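Local coordinates for TRAP dicarboxylate ABC transporter, substrate-binding protein (Roseobacter denitrificans, PDB 4OVQ) that binds beta-D-glucuronate in its interdomain pocket and probably serves as the periplasmic solute-binding component of a TRAP transport system, at residues A[67-70]-A[71-74]; A[193-196]-A[197-201]; A[237-240]-A[241-244]. All coordinates share one frame; numbering follows the deposited sequence.

Three short-range contacts sample both lobes of this periplasmic solute-binding fold, each within or at the end of a helix. Interaction 1, the start of helix 70-79, supplies Gln-70 to the bound beta-D-glucuronate. Interaction 2, along helix 193-199 and into the turn that follows, stands across the sugar in the other lobe; the side chain of Val-193 comes within about 3 Å of that of the sugar-binding Arg-167. The centres of these two contacts are about 21 Å apart. Interaction 3 lies away from the pocket, its centre about 17 Å from that of interaction 1 and 37 Å from that of interaction 2, but its strand 234-239 begins at the sugar-bonding Glu-234, and Asn-239 ND2 ties it to helix 70-79.

Interaction 1: residues A[67-70]-A[71-74]; sequences LGSQ and PDAI. With BDP (beta-D-glucopyranuronic acid), chain C.
Gln-70 NE2 donates to O3 of the bound glucuronate over 3.0 Å, from the first residue of a helix whose N-cap, Ser-69, accepts through OG from Asp-72 N. BDP O4 lies 2.9 Å from the same Gln-70 NE2. The amide is held from its other end as well, because OE1 accepts from the backbone N of Asn-88; this second grip should fix which way the NH2 faces. With CG anti to the backbone N (chi1 -171°) and an extended chain beyond, the side chain carries the amide away from the helix to the sugar. Gln-70 CG meets Ile-74 CD1 at 3.9 Å, and the two side chains cross obliquely. Both touch Phe-87 and Pro-91, apolar neighbours that Gln-70 and Ile-74 share.

Behind this first shell the start of helix 70-79 is set by its backbone and its cap. Ser-69 O accepts from Ala-73 N at 2.9 Å, and Gln-70 O from Ile-74 N at 2.9 Å. A water bridges Ser-69 N and the Asp-72 carboxylate in the modelled conformer of that residue. The capping bond itself runs from Asp-72 N to Ser-69 OG, 3.2 Å long with an N-H...O angle of 162°.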
loop_
_atom_site.group_PDB
_atom_site.type_symbol
_atom_site.label_atom_id
_atom_site.label_comp_id
_atom_site.label_asym_id
_atom_site.label_seq_id
_atom_site.Cartn_x
_atom_site.Cartn_y
_atom_site.Cartn_z
ATOM N N LEU A 67 -3.462 10.112 13.955
ATOM C CA LEU A 67 -4.249 9.204 14.782
ATOM C C LEU A 67 -3.539 7.872 15.140
ATOM O O LEU A 67 -3.988 7.117 16.019
ATOM C CB LEU A 67 -5.584 8.878 14.112
ATOM C CG LEU A 67 -6.606 10.016 14.126
ATOM C CD1 LEU A 67 -7.930 9.515 13.567
ATOM C CD2 LEU A 67 -6.780 10.620 15.518
ATOM N N GLY A 68 -2.424 7.599 14.489
ATOM C CA GLY A 68 -1.634 6.447 14.874
ATOM C C GLY A 68 -1.058 5.671 13.707
ATOM O O GLY A 68 -1.175 6.050 12.541
ATOM N N SER A 69 -0.381 4.591 14.026
ATOM C CA SER A 69 0.218 3.777 12.987
ATOM C C SER A 69 -0.814 3.076 12.128
ATOM O O SER A 69 -1.992 2.986 12.474
ATOM C CB SER A 69 1.085 2.710 13.612
ATOM O OG SER A 69 0.281 1.669 14.151
ATOM N N GLN A 70 -0.382 2.567 10.975
ATOM C CA GLN A 70 -1.348 1.932 10.109
ATOM C C GLN A 70 -1.955 0.662 10.759
ATOM O O GLN A 70 -3.179 0.482 10.722
ATOM C CB GLN A 70 -0.767 1.700 8.704
ATOM C CG GLN A 70 -1.817 1.239 7.720
ATOM C CD GLN A 70 -1.597 1.600 6.267
ATOM O OE1 GLN A 70 -2.550 1.587 5.506
ATOM N NE2 GLN A 70 -0.364 1.955 5.884
ATOM N N PRO A 71 -1.141 -0.209 11.368
ATOM C CA PRO A 71 -1.827 -1.356 12.000
ATOM C C PRO A 71 -2.829 -0.964 13.101
ATOM O O PRO A 71 -3.872 -1.583 13.253
ATOM C CB PRO A 71 -0.663 -2.160 12.580
ATOM C CG PRO A 71 0.511 -1.821 11.663
ATOM C CD PRO A 71 0.323 -0.347 11.407
ATOM N N ASP A 72 -2.503 0.050 13.874
ATOM C CA ASP A 72 -3.403 0.509 14.897
ATOM C C ASP A 72 -4.683 1.072 14.262
ATOM O O ASP A 72 -5.792 0.763 14.697
ATOM C CB ASP A 72 -2.686 1.484 15.839
ATOM C CG ASP A 72 -1.577 0.794 16.667
ATOM O OD1 ASP A 72 -1.633 -0.446 16.815
ATOM O OD2 ASP A 72 -0.648 1.473 17.167
ATOM N N ALA A 73 -4.555 1.843 13.187
ATOM C CA ALA A 73 -5.728 2.397 12.582
ATOM C C ALA A 73 -6.606 1.304 12.009
ATOM O O ALA A 73 -7.821 1.422 12.035
ATOM C CB ALA A 73 -5.335 3.388 11.493
ATOM N N ILE A 74 -6.000 0.297 11.389
ATOM C CA ILE A 74 -6.767 -0.843 10.863
ATOM C C ILE A 74 -7.580 -1.475 12.009
ATOM O O ILE A 74 -8.768 -1.748 11.844
ATOM C CB ILE A 74 -5.862 -1.856 10.162
ATOM C CG1 ILE A 74 -5.290 -1.270 8.848
ATOM C CG2 ILE A 74 -6.617 -3.193 9.928
ATOM C CD1 ILE A 74 -4.001 -1.954 8.442
HETATM C C1 BDP C . 3.163 3.767 1.361
HETATM C C2 BDP C . 1.705 3.539 1.660
HETATM C C3 BDP C . 1.501 3.854 3.078
HETATM C C4 BDP C . 2.360 2.982 3.931
HETATM C C5 BDP C . 3.814 3.150 3.559
HETATM C C6 BDP C . 4.753 2.239 4.366
HETATM O O2 BDP C . 0.977 4.513 0.837
HETATM O O3 BDP C . 0.106 3.459 3.356
HETATM O O4 BDP C . 2.156 3.322 5.368
HETATM O O5 BDP C . 4.021 2.898 2.175
HETATM O O6A BDP C . 4.478 1.994 5.578
HETATM O O1 BDP C . 3.501 3.478 0.035
HETATM O O6B BDP C . 5.816 1.936 3.770
HETATM O O HOH W 1 -0.475 4.014 16.842
#

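Interaction 2: residues A[193-196]-A[197-201]; sequences VYQA and LKTGV
Side chains one turn apart meet along helix 193-199 and into the turn that follows, in the lobe that supplies Arg-167 and Asn-207 to the sugar. On its buried side, Val-193 and Leu-197 lie side by side and point the same way, with Val-193 CG1 3.8 Å from Leu-197 CD1. Leu-197 has CG anti to the carbonyl carbon (chi1 -71°), which swings its branch back along the helix beside Val-193 O. Both residues also touch His-217, and Leu-197 reaches Val-220, so this pair joins the helix to helix 217-220. Shortening Leu-197 to an alanine would probably leave Val-193 CG1 without its neighbour and open a gap against His-217 and Val-220.

The outer side is more polar. The Gln-195 chain bends at chi2 (72°) and leans across Lys-198 and Thr-199: Gln-195 OE1 lies 3.8 Å from Lys-198 CD, and Gln-195 NE2 3.3 Å from Thr-199 CG2. Gln-195 O accepts from Thr-199 N at 2.9 Å, and the Thr-199 hydroxyl stands near the same oxygen, Thr-199 OG1 to Gln-195 O 3.1 Å. Where the helix stops, Val-201 folds back, Val-201 CB lying 4.1 Å from Ala-196 CB. Backbone bonding between Ala-196 and Val-202 ties the departing chain to the last turn. Gly-200 makes this reversal with a positive phi (84°), its amide bonding only weakly to Leu-197 O, and a glycine leaving the helix in this conformation is typical of a helix C-terminus.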
loop_
_atom_site.group_PDB
_atom_site.type_symbol
_atom_site.label_atom_id
_atom_site.label_comp_id
_atom_site.label_asym_id
_atom_site.label_seq_id
_atom_site.Cartn_x
_atom_site.Cartn_y
_atom_site.Cartn_z
ATOM N N VAL A 193 10.686 5.707 10.091
ATOM C CA VAL A 193 11.705 5.355 9.095
ATOM C C VAL A 193 12.766 6.473 8.835
ATOM O O VAL A 193 13.956 6.175 8.731
ATOM C CB VAL A 193 11.056 4.889 7.791
ATOM C CG1 VAL A 193 12.157 4.527 6.769
ATOM C CG2 VAL A 193 10.107 3.700 8.071
ATOM N N TYR A 194 12.359 7.737 8.735
ATOM C CA TYR A 194 13.296 8.826 8.506
ATOM C C TYR A 194 14.402 8.862 9.558
ATOM O O TYR A 194 15.581 8.890 9.210
ATOM C CB TYR A 194 12.526 10.127 8.516
ATOM C CG TYR A 194 13.372 11.353 8.244
ATOM C CD1 TYR A 194 13.586 11.790 6.953
ATOM C CD2 TYR A 194 13.938 12.077 9.290
ATOM C CE1 TYR A 194 14.335 12.921 6.682
ATOM C CE2 TYR A 194 14.721 13.239 9.035
ATOM C CZ TYR A 194 14.906 13.635 7.724
ATOM O OH TYR A 194 15.649 14.760 7.430
ATOM N N GLN A 195 14.028 8.853 10.838
ATOM C CA GLN A 195 15.027 8.864 11.895
ATOM C C GLN A 195 15.930 7.630 11.814
ATOM O O GLN A 195 17.134 7.731 12.019
ATOM C CB GLN A 195 14.321 8.978 13.254
ATOM C CG GLN A 195 15.243 8.907 14.464
ATOM C CD GLN A 195 16.079 10.142 14.618
ATOM O OE1 GLN A 195 15.889 11.120 13.912
ATOM N NE2 GLN A 195 17.032 10.097 15.538
ATOM N N ALA A 196 15.351 6.471 11.534
ATOM C CA ALA A 196 16.109 5.241 11.521
ATOM C C ALA A 196 17.145 5.262 10.415
ATOM O O ALA A 196 18.240 4.752 10.605
ATOM C CB ALA A 196 15.180 4.025 11.384
ATOM N N LEU A 197 16.802 5.808 9.249
ATOM C CA LEU A 197 17.758 5.947 8.158
ATOM C C LEU A 197 18.839 6.966 8.511
ATOM O O LEU A 197 20.025 6.750 8.218
ATOM C CB LEU A 197 17.035 6.389 6.895
ATOM C CG LEU A 197 16.133 5.382 6.197
ATOM C CD1 LEU A 197 15.268 6.070 5.122
ATOM C CD2 LEU A 197 17.014 4.288 5.590
ATOM N N LYS A 198 18.416 8.080 9.124
ATOM C CA LYS A 198 19.312 9.143 9.573
ATOM C C LYS A 198 20.413 8.621 10.496
ATOM O O LYS A 198 21.603 8.929 10.309
ATOM C CB LYS A 198 18.503 10.233 10.281
ATOM C CG LYS A 198 19.322 11.437 10.679
ATOM C CD LYS A 198 18.496 12.436 11.472
ATOM C CE LYS A 198 19.225 13.758 11.660
ATOM N NZ LYS A 198 19.280 14.517 10.387
ATOM N N THR A 199 20.028 7.835 11.497
ATOM C CA THR A 199 20.964 7.351 12.510
ATOM C C THR A 199 21.637 6.014 12.161
ATOM O O THR A 199 22.554 5.578 12.840
ATOM C CB THR A 199 20.250 7.142 13.828
ATOM O OG1 THR A 199 19.243 6.124 13.668
ATOM C CG2 THR A 199 19.620 8.424 14.291
ATOM N N GLY A 200 21.212 5.381 11.070
ATOM C CA GLY A 200 21.817 4.118 10.677
ATOM C C GLY A 200 21.259 2.886 11.372
ATOM O O GLY A 200 21.858 1.786 11.258
ATOM N N VAL A 201 20.151 3.038 12.105
ATOM C CA VAL A 201 19.447 1.900 12.676
ATOM C C VAL A 201 18.955 0.949 11.578
ATOM O O VAL A 201 18.948 -0.273 11.784
ATOM C CB VAL A 201 18.285 2.358 13.570
ATOM C CG1 VAL A 201 17.364 1.205 13.917
ATOM C CG2 VAL A 201 18.831 3.020 14.840
#

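Interaction 3: residues A[237-240]-A[241-244]; sequences CINI and GTFN
Ile-238 lays its side chain against the first turn of helix 240-244: Ile-238 CG2 reaches Phe-243 CB at 3.7 Å and Ile-238 CD1 meets Thr-242 CG2 at 3.9 Å. It crosses Phe-243 at about a right angle and approaches the ring obliquely. Trp-26 touches both Ile-238 and Thr-242, extending this apolar cluster to strand 25-29.

Next comes Asn-239, the N-cap where strand gives way to helix. A chi1 of 171° sets CG opposite the backbone N and beside the carbonyl carbon, from where the amide oxygen comes back to the helix start and accepts two bonds from one residue. The bond from Thr-242 N to Asn-239 OD1, 3.0 Å, is nearly straight (168°) and lies in the carbonyl plane. That from Thr-242 OG1 to Asn-239 OD1, 3.1 Å, comes from a donor tilted 33° out of that plane. ND2 is engaged by Val-77 O, so both ends of this buried amide have partners and its rotation is probably well fixed. Asn-239 O adds a bond from Phe-243 N at 3.1 Å.

Ile-240 O then receives Asn-244 N at 2.8 Å, while Ile-240 CG1 lies 3.8 Å from Asn-244 ND2.

Asn-239 thus caps helix 240-244 directly at the end of strand 234-239, which pairs with strands 84-88 and 135-141 in the five-stranded sheet, and Phe-243 packs on Lys-251 and Leu-255 of the long helix 248-282.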
loop_
_atom_site.group_PDB
_atom_site.type_symbol
_atom_site.label_atom_id
_atom_site.label_comp_id
_atom_site.label_asym_id
_atom_site.label_seq_id
_atom_site.Cartn_x
_atom_site.Cartn_y
_atom_site.Cartn_z
ATOM N N CYS A 237 -11.585 2.246 2.956
ATOM C CA CYS A 237 -12.026 1.156 3.881
ATOM C C CYS A 237 -13.146 1.779 4.744
ATOM O O CYS A 237 -13.023 2.929 5.169
ATOM C CB CYS A 237 -10.852 0.594 4.848
ATOM S SG CYS A 237 -11.206 -0.913 5.585
ATOM N N ILE A 238 -14.229 1.048 4.985
ATOM C CA ILE A 238 -15.213 1.452 6.007
ATOM C C ILE A 238 -15.496 0.266 6.928
ATOM O O ILE A 238 -15.583 -0.891 6.501
ATOM C CB ILE A 238 -16.563 1.999 5.386
ATOM C CG1 ILE A 238 -17.481 2.621 6.461
ATOM C CG2 ILE A 238 -17.276 0.927 4.581
ATOM C CD1 ILE A 238 -18.642 3.443 5.905
ATOM N N ASN A 239 -15.696 0.587 8.205
ATOM C CA ASN A 239 -16.186 -0.377 9.168
ATOM C C ASN A 239 -17.497 -0.965 8.659
ATOM O O ASN A 239 -18.417 -0.220 8.309
ATOM C CB ASN A 239 -16.383 0.333 10.494
ATOM C CG ASN A 239 -17.085 -0.515 11.482
ATOM O OD1 ASN A 239 -18.323 -0.476 11.587
ATOM N ND2 ASN A 239 -16.320 -1.340 12.181
ATOM N N ILE A 240 -17.593 -2.290 8.584
ATOM C CA ILE A 240 -18.736 -2.893 7.906
ATOM C C ILE A 240 -20.071 -2.670 8.644
ATOM O O ILE A 240 -21.118 -2.585 8.007
ATOM C CB ILE A 240 -18.510 -4.372 7.567
ATOM C CG1 ILE A 240 -19.425 -4.767 6.395
ATOM C CG2 ILE A 240 -18.728 -5.210 8.789
ATOM C CD1 ILE A 240 -18.806 -5.763 5.459
ATOM N N GLY A 241 -20.049 -2.583 9.970
ATOM C CA GLY A 241 -21.275 -2.318 10.709
ATOM C C GLY A 241 -21.851 -0.958 10.364
ATOM O O GLY A 241 -23.049 -0.808 10.146
ATOM N N THR A 242 -20.975 0.040 10.335
ATOM C CA THR A 242 -21.313 1.392 9.901
ATOM C C THR A 242 -21.962 1.365 8.517
ATOM O O THR A 242 -23.014 1.986 8.313
ATOM C CB THR A 242 -20.044 2.308 9.841
ATOM O OG1 THR A 242 -19.440 2.398 11.140
ATOM C CG2 THR A 242 -20.379 3.720 9.366
ATOM N N PHE A 243 -21.338 0.663 7.576
ATOM C CA PHE A 243 -21.834 0.594 6.199
ATOM C C PHE A 243 -23.171 -0.124 6.112
ATOM O O PHE A 243 -24.115 0.352 5.452
ATOM C CB PHE A 243 -20.809 -0.089 5.275
ATOM C CG PHE A 243 -21.235 -0.137 3.821
ATOM C CD1 PHE A 243 -21.132 0.980 3.021
ATOM C CD2 PHE A 243 -21.734 -1.301 3.272
ATOM C CE1 PHE A 243 -21.522 0.944 1.690
ATOM C CE2 PHE A 243 -22.116 -1.344 1.937
ATOM C CZ PHE A 243 -22.010 -0.210 1.155
ATOM N N ASN A 244 -23.288 -1.243 6.824
ATOM C CA ASN A 244 -24.485 -2.055 6.720
ATOM C C ASN A 244 -25.704 -1.381 7.329
ATOM O O ASN A 244 -26.830 -1.733 7.002
ATOM C CB ASN A 244 -24.272 -3.423 7.357
ATOM C CG ASN A 244 -23.476 -4.348 6.487
ATOM O OD1 ASN A 244 -23.254 -4.070 5.306
ATOM N ND2 ASN A 244 -23.051 -5.480 7.054
#